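Local coordinates for m3DLH protein (Halieaceae bacterium, PDB 7JKA), which probably hydrolyses dienelactone-like esters or lactones as an alpha/beta-hydrolase of the dienelactone hydrolase family, and may also act as a phosphotriesterase, at residues Y21-H25 and T26-G30; R93-G96 and L97-D100; D190-M193 and G194-R197; R237-T240 and A241-N244. All coordinates share one frame; numbering follows the deposited sequence.

All four contacts are local, made between residues close in sequence: contact 1 turns a beta hairpin, while contacts 2, 3 and 4 each run along one turn of a helix. None lies in the centre of the chain; all four set an aromatic residue against the rest of the fold, though contact 2 lies at the surface and the others are partly buried. Contacts 1 and 2 both touch helix 101-116, and the nearest atoms of the two contacts are about 6 Å apart, without touching; contacts 1 and 4 lie on opposite sides of the chain's centre, their own centres about 30 Å apart. Chemistry follows place: polar side chains grip backbone atoms in the hairpin turn, whereas aliphatic or sulfur-bearing groups meet flat ones on the helices.

Contact 1 of 4, residues Y21-H25 and T26-G30; sequences YTDGH and TQFVG
Tyr21 and Phe28 face each other across a beta hairpin, strands 14-22 and 27-35, as an antiparallel hydrogen-bonded pair with CA atoms 5.2 Å apart. The ring planes differ by 24°, yet the rings are offset, so little of one lies above the other. What covers one face of the Tyr21 ring is instead the Phe28 methylene: CB sits over the ring centre, 3.5 Å from the centroid, a CH-pi contact. Tyr21 CG is turned between its own backbone N and carbonyl carbon (chi1 61°), which lays the ring across Phe28, while its OH bonds to Asp76 N. Helix 101-116 touches both aromatic side chains.

The turn is held by polar side chains. Thr22 OG1 accepts from Gly24 N, an ST turn, and donates to Thr26 O at 2.6 Å, from above the carbonyl plane. Asp23 forms an Asx turn with His25 N, and its carboxylate stands steeply to the Phe28 ring, with CG 3.7 Å from Phe28 CE2 at the ring edge. A water joins Asp23 OD2 to Thr26 OG1. Asp23 OD1 takes two backbone donors: His25 N from above the carboxylate plane, and Thr26 N at 2.8 Å, almost straight at 173° and nearly in line with the C-O bond.

Contact 2 of 4, residues R93-G96 and L97-D100; sequences RMEG and LFGD
Arg93 lays its guanidinium against Leu97 one helical turn on, at the C-terminal end of helix 90-98. The Arg93 chain bends at chi2 (65°), bringing the flat group back so that Leu97 CD1 lies over its centre, 3.8 Å from CZ. NE to His78 ND1 and NH1 to Leu77 O are both bonded along the same edge of the guanidinium, which limits rotation of the group. Met94 comes next and meets Phe98 in two ways. Its carbonyl O accepts from Phe98 N at 2.8 Å and also lies over one face of the Phe98 ring, 3.3 Å from CG and offset toward the rim. Its side chain extends in the same direction as that of Phe98, and the bend at chi3 leaves CE 4.1 Å from Phe98 CZ. Glu95 touches the ring with its aliphatic part, CG lying 4.2 Å from Phe98 CD2; its carbonyl O takes Gly99 N at 3.0 Å. With an alanine at Phe98, the ring face over Met94 O and the ring meeting Trp104 are gone, which would probably open a gap between this helix end and helix 101-116. Gly96 closes 93-96, its O 3.4 Å from Asp100 CB. Asp100 caps the following helix through OD1 to Ala103 N. Leu97 packs on Trp104 and Leu107 of that helix, 101-116, and on Phe133 of helix 133-143, while Phe98 meets the Trp104 ring.

Contact 3 of 4, residues D190-M193 and G194-R197; sequences DAVM and GEWR
Val192 and Trp196 run alongside each other on helix 186-198, one turn apart. This helix is the connection of a beta-alpha-beta unit between strands 172-178 and 203-208. Trp196 CB begins 3.6 Å from Val192 O, the same oxygen that accepts a hydrogen bond from Trp196 N at 2.9 Å. With CG anti to the carbonyl carbon (chi1 -60°), the indole swings back along the helix. CG then comes 3.2 Å from Val192 O, which stands over the ring face but toward its rim; CD1 and CD2 remain near that oxygen. Farther out, CZ2 meets Val192 CB at 4.0 Å, and CZ3 and CH2 at the far end both meet Val192 CG2. Val192 CB lies over the six-membered ring, 14° off its normal, in a CH-pi contact. The indole also touches Val173 and Val175 of strand 172-178 and Leu139 of helix 133-143. Glu195 CG passes 3.3 Å from Ala191 O, and its carboxylate reaches Arg143 by a salt bridge and Glu161 N by a hydrogen bond. The indole rests on a backbone oxygen at its pyrrole end and on apolar and CH-pi contact at the benzo end, whereas the buried glutamate charge is probably balanced by Arg143.

Contact 4 of 4, residues R237-T240 and A241-N244; sequences RSWT and AMRN
The Trp239 indole carries the methyl of Met242 on one face: CE stands over the centre of the six-membered ring, 3.5 Å from the centroid and only 5° off the normal. The sulfur follows in a Met-aromatic contact, SD lying 4.0 Å from the same centroid. At the pyrrole part, in one of two modelled conformers, Arg243 approaches obliquely with CD 4.0 Å from Trp239 CD1. Two torsions bring the methyl over the ring: Met242 CG runs anti to its backbone N (chi1 179°), and the chain then bends at chi3 (74°). Replacing Trp239 by an alanine would probably open a gap beside Met242 CE and SD and cost the methyl the ring face that sets its position. On a neighbouring flank Thr240 and Asn244 pair up one turn apart, with Thr240 CG2 3.8 Å from Asn244 ND2, while Thr240 OG1 bonds back to Ala236 O. Beneath these side chains the alpha-helical bonds are regular, such as Asn244 N to Thr240 O at 2.8 Å. Within the fold, helix 232-250 sets Trp239 and Met242 against Leu65 of helix 56-67 and Phe154 of strand 150-154, and Ser238 and Ala241 against Tyr208 of strand 203-208.

Contact 1 of 4, residues Y21-H25 and T26-G30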
ATOM      1  N   TYR A  21       1.810  10.928  14.119  1.00 15.21           N
ATOM      2  CA  TYR A  21       1.753  11.944  13.087  1.00 14.50           C
ATOM      3  C   TYR A  21       0.298  12.341  12.883  1.00 16.32           C
ATOM      4  O   TYR A  21      -0.612  11.742  13.453  1.00 16.81           O
ATOM      5  CB  TYR A  21       2.382  11.442  11.781  1.00 16.01           C
ATOM      6  CG  TYR A  21       1.707  10.218  11.149  1.00 15.26           C
ATOM      7  CD1 TYR A  21       1.982   8.921  11.597  1.00 14.97           C
ATOM      8  CD2 TYR A  21       0.822  10.361  10.094  1.00 14.61           C
ATOM      9  CE1 TYR A  21       1.391   7.807  11.009  1.00 13.70           C
ATOM     10  CE2 TYR A  21       0.219   9.258   9.507  1.00 15.69           C
ATOM     11  CZ  TYR A  21       0.503   7.982   9.975  1.00 15.09           C
ATOM     12  OH  TYR A  21      -0.099   6.875   9.374  1.00 15.96           O
ATOM     13  N   THR A  22       0.079  13.364  12.058  1.00 15.10           N
ATOM     14  CA  THR A  22      -1.278  13.874  11.908  1.00 15.80           C
ATOM     15  C   THR A  22      -1.468  14.438  10.510  1.00 17.00           C
ATOM     16  O   THR A  22      -0.512  14.841   9.847  1.00 16.37           O
ATOM     17  CB  THR A  22      -1.589  14.932  12.983  1.00 19.21           C
ATOM     18  OG1 THR A  22      -2.963  15.359  12.901  1.00 18.77           O
ATOM     19  CG2 THR A  22      -0.687  16.155  12.859  1.00 19.26           C
ATOM     20  N   ASP A  23      -2.718  14.446  10.061  1.00 15.89           N
ATOM     21  CA  ASP A  23      -3.110  15.228   8.902  1.00 16.68           C
ATOM     22  C   ASP A  23      -3.675  16.596   9.282  1.00 21.49           C
ATOM     23  O   ASP A  23      -4.172  17.319   8.407  1.00 23.93           O
ATOM     24  CB  ASP A  23      -4.133  14.447   8.077  1.00 16.41           C
ATOM     25  CG  ASP A  23      -5.407  14.169   8.837  1.00 17.34           C
ATOM     26  OD1 ASP A  23      -5.516  14.529  10.042  1.00 17.74           O
ATOM     27  OD2 ASP A  23      -6.321  13.578   8.220  1.00 24.32           O
ATOM     28  N   GLY A  24      -3.627  16.957  10.570  1.00 20.64           N
ATOM     29  CA  GLY A  24      -4.216  18.189  11.070  1.00 20.79           C
ATOM     30  C   GLY A  24      -5.608  18.022  11.653  1.00 28.56           C
ATOM     31  O   GLY A  24      -6.091  18.929  12.346  1.00 27.04           O
ATOM     32  N   HIS A  25      -6.278  16.910  11.368  1.00 28.18           N
ATOM     33  CA  HIS A  25      -7.555  16.562  11.979  1.00 25.83           C
ATOM     34  C   HIS A  25      -7.384  15.445  12.993  1.00 20.21           C
ATOM     35  O   HIS A  25      -7.811  15.534  14.148  1.00 30.39           O
ATOM     36  CB  HIS A  25      -8.563  16.085  10.915  1.00 35.02           C
ATOM     37  CG  HIS A  25      -9.022  17.135   9.945  1.00 47.10           C
ATOM     38  ND1 HIS A  25      -9.950  16.864   8.961  1.00 50.35           N
ATOM     39  CD2 HIS A  25      -8.697  18.442   9.802  1.00 41.75           C
ATOM     40  CE1 HIS A  25     -10.181  17.958   8.256  1.00 50.66           C
ATOM     41  NE2 HIS A  25      -9.436  18.931   8.748  1.00 38.10           N
ATOM     42  N   THR A  26      -6.744  14.373  12.560  1.00 18.68           N
ATOM     43  CA  THR A  26      -6.730  13.098  13.242  1.00 18.31           C
ATOM     44  C   THR A  26      -5.319  12.805  13.709  1.00 17.52           C
ATOM     45  O   THR A  26      -4.345  13.141  13.031  1.00 16.97           O
ATOM     46  CB  THR A  26      -7.220  12.007  12.281  1.00 17.95           C
ATOM     47  OG1 THR A  26      -8.568  12.311  11.876  1.00 22.49           O
ATOM     48  CG2 THR A  26      -7.161  10.625  12.916  1.00 19.16           C
ATOM     49  N   GLN A  27      -5.220  12.162  14.867  1.00 18.12           N
ATOM     50  CA  GLN A  27      -3.942  11.714  15.394  1.00 17.68           C
ATOM     51  C   GLN A  27      -3.708  10.274  14.953  1.00 16.54           C
ATOM     52  O   GLN A  27      -4.534   9.404  15.239  1.00 19.45           O
ATOM     53  CB  GLN A  27      -3.950  11.817  16.916  1.00 21.82           C
ATOM     54  CG  GLN A  27      -2.716  11.272  17.573  1.00 30.31           C
ATOM     55  CD  GLN A  27      -1.484  12.041  17.185  1.00 36.80           C
ATOM     56  OE1 GLN A  27      -1.436  13.267  17.317  1.00 39.71           O
ATOM     57  NE2 GLN A  27      -0.474  11.327  16.698  1.00 25.28           N
ATOM     58  N   PHE A  28      -2.591  10.027  14.256  1.00 15.23           N
ATOM     59  CA  PHE A  28      -2.252   8.711  13.737  1.00 14.35           C
ATOM     60  C   PHE A  28      -1.042   8.149  14.469  1.00 16.18           C
ATOM     61  O   PHE A  28      -0.198   8.897  14.974  1.00 17.59           O
ATOM     62  CB  PHE A  28      -1.928   8.765  12.231  1.00 15.34           C
ATOM     63  CG  PHE A  28      -3.076   9.217  11.384  1.00 13.53           C
ATOM     64  CD1 PHE A  28      -4.120   8.344  11.087  1.00 14.04           C
ATOM     65  CD2 PHE A  28      -3.118  10.503  10.875  1.00 14.27           C
ATOM     66  CE1 PHE A  28      -5.203   8.765  10.326  1.00 16.55           C
ATOM     67  CE2 PHE A  28      -4.212  10.936  10.106  1.00 16.19           C
ATOM     68  CZ  PHE A  28      -5.243  10.057   9.819  1.00 15.11           C
ATOM     69  N   VAL A  29      -0.974   6.824  14.527  1.00 14.26           N
ATOM     70  CA  VAL A  29       0.111   6.121  15.204  1.00 14.48           C
ATOM     71  C   VAL A  29       0.576   5.027  14.261  1.00 14.37           C
ATOM     72  O   VAL A  29      -0.128   4.027  14.080  1.00 17.06           O
ATOM     73  CB  VAL A  29      -0.326   5.541  16.552  1.00 16.27           C
ATOM     74  CG1 VAL A  29       0.881   4.966  17.267  1.00 24.26           C
ATOM     75  CG2 VAL A  29      -1.007   6.627  17.408  1.00 17.64           C
ATOM     76  N   GLY A  30       1.737   5.240  13.636  1.00 13.19           N
ATOM     77  CA  GLY A  30       2.341   4.277  12.751  1.00 13.94           C
ATOM     78  C   GLY A  30       3.571   3.655  13.383  1.00 15.38           C
ATOM     79  O   GLY A  30       3.850   3.826  14.575  1.00 16.05           O
TER
HETATM   80  O   HOH W   1      -8.504  12.163   9.309  1.00 29.50           O

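Contact 2 of 4, residues R93-G96 and L97-D100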
ATOM      1  N   ARG A  93     -16.484   2.352   6.969  1.00 18.81           N
ATOM      2  CA  ARG A  93     -15.244   3.121   6.966  1.00 16.85           C
ATOM      3  C   ARG A  93     -14.717   3.281   5.549  1.00 17.27           C
ATOM      4  O   ARG A  93     -14.389   4.391   5.130  1.00 16.14           O
ATOM      5  CB  ARG A  93     -14.210   2.441   7.864  1.00 17.09           C
ATOM      6  CG  ARG A  93     -12.820   3.078   7.837  1.00 16.23           C
ATOM      7  CD  ARG A  93     -12.835   4.489   8.408  1.00 15.50           C
ATOM      8  NE  ARG A  93     -11.497   5.094   8.444  1.00 14.89           N
ATOM      9  CZ  ARG A  93     -11.280   6.411   8.378  1.00 15.43           C
ATOM     10  NH1 ARG A  93     -10.034   6.886   8.415  1.00 15.96           N
ATOM     11  NH2 ARG A  93     -12.289   7.249   8.238  1.00 15.85           N
ATOM     12  N   MET A  94     -14.651   2.183   4.786  1.00 16.69           N
ATOM     13  CA  MET A  94     -14.161   2.275   3.416  1.00 16.38           C
ATOM     14  C   MET A  94     -15.049   3.171   2.577  1.00 16.38           C
ATOM     15  O   MET A  94     -14.555   4.016   1.828  1.00 16.89           O
ATOM     16  CB  MET A  94     -14.080   0.871   2.787  1.00 17.93           C
ATOM     17  CG  MET A  94     -13.119  -0.042   3.540  1.00 18.30           C
ATOM     18  SD  MET A  94     -13.096  -1.774   2.964  1.00 27.01           S
ATOM     19  CE  MET A  94     -12.932  -1.605   1.189  1.00 36.83           C
ATOM     20  N   GLU A  95     -16.363   3.021   2.703  1.00 17.51           N
ATOM     21  CA  GLU A  95     -17.241   3.848   1.882  1.00 19.69           C
ATOM     22  C   GLU A  95     -17.156   5.309   2.288  1.00 17.21           C
ATOM     23  O   GLU A  95     -17.281   6.191   1.435  1.00 20.11           O
ATOM     24  CB  GLU A  95     -18.679   3.325   1.946  1.00 26.26           C
ATOM     25  CG  GLU A  95     -18.801   1.977   1.225  1.00 25.90           C
ATOM     26  CD  GLU A  95     -20.214   1.450   1.207  1.00 44.78           C
ATOM     27  OE1 GLU A  95     -21.089   2.095   1.827  1.00 40.07           O
ATOM     28  OE2 GLU A  95     -20.442   0.390   0.578  1.00 45.00           O
ATOM     29  N   GLY A  96     -16.924   5.595   3.571  1.00 16.05           N
ATOM     30  CA  GLY A  96     -16.755   6.981   3.962  1.00 18.25           C
ATOM     31  C   GLY A  96     -15.541   7.595   3.307  1.00 18.29           C
ATOM     32  O   GLY A  96     -15.554   8.761   2.914  1.00 18.82           O
ATOM     33  N   LEU A  97     -14.489   6.800   3.134  1.00 13.80           N
ATOM     34  CA  LEU A  97     -13.301   7.300   2.456  1.00 14.08           C
ATOM     35  C   LEU A  97     -13.504   7.367   0.943  1.00 14.38           C
ATOM     36  O   LEU A  97     -13.068   8.338   0.320  1.00 16.46           O
ATOM     37  CB  LEU A  97     -12.085   6.456   2.838  1.00 14.05           C
ATOM     38  CG  LEU A  97     -11.698   6.628   4.320  1.00 13.23           C
ATOM     39  CD1 LEU A  97     -10.641   5.605   4.694  1.00 15.02           C
ATOM     40  CD2 LEU A  97     -11.161   8.038   4.566  1.00 16.15           C
ATOM     41  N   PHE A  98     -14.203   6.386   0.330  1.00 15.34           N
ATOM     42  CA  PHE A  98     -14.574   6.519  -1.082  1.00 16.74           C
ATOM     43  C   PHE A  98     -15.292   7.832  -1.356  1.00 17.67           C
ATOM     44  O   PHE A  98     -15.119   8.432  -2.426  1.00 21.01           O
ATOM     45  CB  PHE A  98     -15.480   5.369  -1.535  1.00 18.08           C
ATOM     46  CG  PHE A  98     -14.847   3.994  -1.487  1.00 20.59           C
ATOM     47  CD1 PHE A  98     -13.480   3.809  -1.634  1.00 18.55           C
ATOM     48  CD2 PHE A  98     -15.654   2.875  -1.329  1.00 21.10           C
ATOM     49  CE1 PHE A  98     -12.932   2.512  -1.608  1.00 19.95           C
ATOM     50  CE2 PHE A  98     -15.120   1.600  -1.283  1.00 24.97           C
ATOM     51  CZ  PHE A  98     -13.757   1.418  -1.422  1.00 23.81           C
ATOM     52  N   GLY A  99     -16.163   8.265  -0.436  1.00 16.58           N
ATOM     53  CA  GLY A  99     -16.944   9.456  -0.670  1.00 17.28           C
ATOM     54  C   GLY A  99     -16.295  10.735  -0.197  1.00 20.16           C
ATOM     55  O   GLY A  99     -16.892  11.809  -0.318  1.00 23.38           O
ATOM     56  N   ASP A 100     -15.076  10.652   0.348  1.00 17.04           N
ATOM     57  CA  ASP A 100     -14.337  11.810   0.831  1.00 16.98           C
ATOM     58  C   ASP A 100     -12.884  11.570   0.408  1.00 17.29           C
ATOM     59  O   ASP A 100     -11.987  11.290   1.210  1.00 16.97           O
ATOM     60  CB  ASP A 100     -14.489  11.989   2.343  1.00 18.46           C
ATOM     61  CG  ASP A 100     -13.916  13.294   2.841  1.00 21.07           C
ATOM     62  OD1 ASP A 100     -13.205  13.978   2.074  1.00 20.86           O
ATOM     63  OD2 ASP A 100     -14.190  13.633   4.010  1.00 25.56           O
TER

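Contact 3 of 4, residues D190-M193 and G194-R197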
ATOM      1  N   ASP A 190     -10.750  -2.518 -16.091  1.00 27.92           N
ATOM      2  CA  ASP A 190     -10.766  -1.844 -17.383  1.00 33.02           C
ATOM      3  C   ASP A 190     -10.588  -0.340 -17.223  1.00 26.68           C
ATOM      4  O   ASP A 190      -9.884   0.296 -18.017  1.00 30.60           O
ATOM      5  CB  ASP A 190     -12.072  -2.147 -18.116  1.00 39.60           C
ATOM      6  CG  ASP A 190     -12.140  -3.565 -18.649  1.00 39.97           C
ATOM      7  OD1 ASP A 190     -11.139  -4.306 -18.587  1.00 39.81           O
ATOM      8  OD2 ASP A 190     -13.219  -3.938 -19.144  1.00 50.09           O
ATOM      9  N   ALA A 191     -11.221   0.247 -16.199  1.00 24.45           N
ATOM     10  CA  ALA A 191     -11.169   1.691 -16.013  1.00 30.78           C
ATOM     11  C   ALA A 191      -9.755   2.160 -15.718  1.00 23.31           C
ATOM     12  O   ALA A 191      -9.251   3.085 -16.363  1.00 28.24           O
ATOM     13  CB  ALA A 191     -12.121   2.110 -14.891  1.00 35.31           C
ATOM     14  N   VAL A 192      -9.086   1.527 -14.751  1.00 20.80           N
ATOM     15  CA  VAL A 192      -7.770   2.025 -14.373  1.00 20.41           C
ATOM     16  C   VAL A 192      -6.782   1.774 -15.493  1.00 20.66           C
ATOM     17  O   VAL A 192      -5.918   2.616 -15.767  1.00 22.55           O
ATOM     18  CB  VAL A 192      -7.272   1.429 -13.033  1.00 23.96           C
ATOM     19  CG1 VAL A 192      -8.270   1.742 -11.911  1.00 26.39           C
ATOM     20  CG2 VAL A 192      -6.976  -0.071 -13.139  1.00 23.25           C
ATOM     21  N   MET A 193      -6.885   0.614 -16.170  1.00 20.66           N
ATOM     22  CA  MET A 193      -6.020   0.397 -17.319  1.00 21.52           C
ATOM     23  C   MET A 193      -6.203   1.504 -18.340  1.00 22.56           C
ATOM     24  O   MET A 193      -5.227   1.973 -18.936  1.00 21.40           O
ATOM     25  CB  MET A 193      -6.303  -0.952 -17.980  1.00 20.90           C
ATOM     26  CG  MET A 193      -5.845  -2.130 -17.168  1.00 19.52           C
ATOM     27  SD  MET A 193      -6.078  -3.625 -18.148  1.00 23.75           S
ATOM     28  CE  MET A 193      -5.306  -4.821 -17.069  1.00 21.58           C
ATOM     29  N   GLY A 194      -7.452   1.930 -18.554  1.00 21.93           N
ATOM     30  CA  GLY A 194      -7.709   2.985 -19.521  1.00 24.92           C
ATOM     31  C   GLY A 194      -7.120   4.321 -19.109  1.00 23.84           C
ATOM     32  O   GLY A 194      -6.614   5.069 -19.951  1.00 24.25           O
ATOM     33  N   GLU A 195      -7.187   4.644 -17.810  1.00 22.81           N
ATOM     34  CA  GLU A 195      -6.551   5.854 -17.294  1.00 22.23           C
ATOM     35  C   GLU A 195      -5.056   5.820 -17.541  1.00 20.07           C
ATOM     36  O   GLU A 195      -4.463   6.788 -18.035  1.00 22.89           O
ATOM     37  CB  GLU A 195      -6.824   5.995 -15.791  1.00 21.86           C
ATOM     38  CG  GLU A 195      -8.288   6.097 -15.433  1.00 21.40           C
ATOM     39  CD  GLU A 195      -8.566   5.870 -13.972  1.00 19.33           C
ATOM     40  OE1 GLU A 195      -7.607   5.656 -13.191  1.00 20.87           O
ATOM     41  OE2 GLU A 195      -9.755   5.881 -13.607  1.00 23.57           O
ATOM     42  N   TRP A 196      -4.434   4.690 -17.216  1.00 22.63           N
ATOM     43  CA  TRP A 196      -2.989   4.605 -17.294  1.00 20.07           C
ATOM     44  C   TRP A 196      -2.512   4.544 -18.743  1.00 21.61           C
ATOM     45  O   TRP A 196      -1.437   5.068 -19.047  1.00 22.07           O
ATOM     46  CB  TRP A 196      -2.512   3.394 -16.485  1.00 19.39           C
ATOM     47  CG  TRP A 196      -2.914   3.518 -15.027  1.00 17.73           C
ATOM     48  CD1 TRP A 196      -3.284   4.669 -14.365  1.00 16.30           C
ATOM     49  CD2 TRP A 196      -3.005   2.453 -14.067  1.00 18.02           C
ATOM     50  NE1 TRP A 196      -3.591   4.373 -13.056  1.00 16.81           N
ATOM     51  CE2 TRP A 196      -3.422   3.029 -12.843  1.00 14.50           C
ATOM     52  CE3 TRP A 196      -2.770   1.068 -14.128  1.00 16.28           C
ATOM     53  CZ2 TRP A 196      -3.621   2.264 -11.689  1.00 17.39           C
ATOM     54  CZ3 TRP A 196      -2.947   0.309 -12.984  1.00 15.89           C
ATOM     55  CH2 TRP A 196      -3.355   0.911 -11.771  1.00 16.23           C
ATOM     56  N   ARG A 197      -3.297   3.935 -19.649  1.00 22.85           N
ATOM     57  CA  ARG A 197      -2.974   3.975 -21.076  1.00 23.74           C
ATOM     58  C   ARG A 197      -3.070   5.399 -21.604  1.00 23.02           C
ATOM     59  O   ARG A 197      -2.191   5.862 -22.338  1.00 27.08           O
ATOM     60  CB  ARG A 197      -3.914   3.054 -21.859  1.00 25.07           C
ATOM     61  CG  ARG A 197      -3.668   1.565 -21.627  1.00 25.57           C
ATOM     62  CD  ARG A 197      -4.565   0.687 -22.501  1.00 37.04           C
ATOM     63  NE  ARG A 197      -4.248   0.847 -23.913  1.00 48.24           N
ATOM     64  CZ  ARG A 197      -4.708   0.057 -24.878  1.00 61.01           C
ATOM     65  NH1 ARG A 197      -5.512  -0.955 -24.579  1.00 62.99           N
ATOM     66  NH2 ARG A 197      -4.364   0.280 -26.143  1.00 41.50           N
TER

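Contact 4 of 4, residues R237-T240 and A241-N244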
ATOM      1  N   ARG A 237       5.798 -14.810  -5.405  1.00 14.61           N
ATOM      2  CA  ARG A 237       6.004 -14.244  -6.737  1.00 15.06           C
ATOM      3  C   ARG A 237       5.762 -12.738  -6.755  1.00 14.03           C
ATOM      4  O   ARG A 237       6.528 -11.981  -7.370  1.00 13.39           O
ATOM      5  CB  ARG A 237       5.077 -14.920  -7.749  1.00 15.70           C
ATOM      6  CG  ARG A 237       5.437 -16.359  -8.064  1.00 14.26           C
ATOM      7  CD  ARG A 237       4.255 -17.031  -8.714  1.00 16.11           C
ATOM      8  NE  ARG A 237       4.644 -18.328  -9.221  1.00 17.13           N
ATOM      9  CZ  ARG A 237       3.792 -19.169  -9.810  1.00 17.65           C
ATOM     10  NH1 ARG A 237       2.518 -18.842  -9.957  1.00 19.28           N
ATOM     11  NH2 ARG A 237       4.230 -20.334 -10.268  1.00 19.79           N
ATOM     12  N   SER A 238       4.662 -12.293  -6.146  1.00 13.90           N
ATOM     13  CA  SER A 238       4.355 -10.872  -6.144  1.00 11.79           C
ATOM     14  C   SER A 238       5.361 -10.080  -5.312  1.00 13.85           C
ATOM     15  O   SER A 238       5.715  -8.961  -5.687  1.00 12.60           O
ATOM     16  CB  SER A 238       2.930 -10.636  -5.634  1.00 13.25           C
ATOM     17  OG  SER A 238       2.734 -11.126  -4.318  1.00 14.26           O
ATOM     18  N   TRP A 239       5.859 -10.643  -4.201  1.00 13.46           N
ATOM     19  CA  TRP A 239       6.907  -9.952  -3.449  1.00 14.66           C
ATOM     20  C   TRP A 239       8.169  -9.816  -4.292  1.00 14.93           C
ATOM     21  O   TRP A 239       8.828  -8.767  -4.284  1.00 12.88           O
ATOM     22  CB  TRP A 239       7.206 -10.720  -2.168  1.00 13.57           C
ATOM     23  CG  TRP A 239       7.982  -9.966  -1.139  1.00 14.25           C
ATOM     24  CD1 TRP A 239       9.281 -10.187  -0.772  1.00 16.70           C
ATOM     25  CD2 TRP A 239       7.506  -8.883  -0.326  1.00 15.07           C
ATOM     26  NE1 TRP A 239       9.644  -9.293   0.212  1.00 15.81           N
ATOM     27  CE2 TRP A 239       8.573  -8.494   0.514  1.00 16.37           C
ATOM     28  CE3 TRP A 239       6.284  -8.211  -0.213  1.00 16.89           C
ATOM     29  CZ2 TRP A 239       8.457  -7.455   1.455  1.00 16.53           C
ATOM     30  CZ3 TRP A 239       6.166  -7.185   0.724  1.00 17.75           C
ATOM     31  CH2 TRP A 239       7.248  -6.818   1.543  1.00 16.80           C
ATOM     32  N   THR A 240       8.518 -10.865  -5.037  1.00 13.38           N
ATOM     33  CA  THR A 240       9.670 -10.778  -5.926  1.00 11.98           C
ATOM     34  C   THR A 240       9.450  -9.724  -7.001  1.00 13.85           C
ATOM     35  O   THR A 240      10.367  -8.969  -7.338  1.00 13.26           O
ATOM     36  CB  THR A 240       9.929 -12.144  -6.564  1.00 14.89           C
ATOM     37  OG1 THR A 240      10.361 -13.047  -5.540  1.00 17.00           O
ATOM     38  CG2 THR A 240      11.016 -12.076  -7.650  1.00 14.89           C
ATOM     39  N   ALA A 241       8.239  -9.672  -7.574  1.00 12.77           N
ATOM     40  CA  ALA A 241       7.981  -8.658  -8.590  1.00 12.13           C
ATOM     41  C   ALA A 241       8.133  -7.258  -8.012  1.00 13.65           C
ATOM     42  O   ALA A 241       8.701  -6.377  -8.662  1.00 14.17           O
ATOM     43  CB  ALA A 241       6.589  -8.863  -9.195  1.00 12.40           C
ATOM     44  N   MET A 242       7.646  -7.040  -6.782  1.00 11.94           N
ATOM     45  CA  MET A 242       7.849  -5.771  -6.092  1.00 12.79           C
ATOM     46  C   MET A 242       9.329  -5.469  -5.924  1.00 11.71           C
ATOM     47  O   MET A 242       9.784  -4.353  -6.210  1.00 12.87           O
ATOM     48  CB  MET A 242       7.175  -5.827  -4.726  1.00 11.50           C
ATOM     49  CG  MET A 242       7.334  -4.550  -3.895  1.00 12.67           C
ATOM     50  SD  MET A 242       7.132  -4.879  -2.135  1.00 13.84           S
ATOM     51  CE  MET A 242       8.699  -5.691  -1.818  1.00 14.44           C
ATOM     52  N   ARG A 243      10.097  -6.448  -5.442  0.56 13.18           N
ATOM     53  CA  ARG A 243      11.532  -6.240  -5.254  0.56 13.79           C
ATOM     54  C   ARG A 243      12.226  -5.908  -6.570  0.56 14.29           C
ATOM     55  O   ARG A 243      13.107  -5.045  -6.603  0.56 15.81           O
ATOM     56  CB  ARG A 243      12.174  -7.473  -4.620  0.56 15.53           C
ATOM     57  CG  ARG A 243      11.824  -7.712  -3.169  0.56 14.16           C
ATOM     58  CD  ARG A 243      12.631  -8.905  -2.631  0.56 14.85           C
ATOM     59  NE  ARG A 243      14.069  -8.619  -2.640  0.56 18.79           N
ATOM     60  CZ  ARG A 243      15.024  -9.486  -2.299  0.56 23.85           C
ATOM     61  NH1 ARG A 243      14.713 -10.714  -1.906  0.56 28.93           N
ATOM     62  NH2 ARG A 243      16.295  -9.114  -2.333  0.56 23.65           N
ATOM     63  N   ASN A 244      11.852  -6.583  -7.664  1.00 15.43           N
ATOM     64  CA  ASN A 244      12.477  -6.285  -8.958  1.00 14.04           C
ATOM     65  C   ASN A 244      12.181  -4.856  -9.398  1.00 14.64           C
ATOM     66  O   ASN A 244      13.047  -4.190  -9.975  1.00 17.11           O
ATOM     67  CB  ASN A 244      11.998  -7.251 -10.048  1.00 16.22           C
ATOM     68  CG  ASN A 244      12.471  -8.694  -9.838  1.00 16.85           C
ATOM     69  OD1 ASN A 244      13.470  -8.963  -9.183  1.00 19.53           O
ATOM     70  ND2 ASN A 244      11.740  -9.636 -10.446  1.00 14.33           N
TER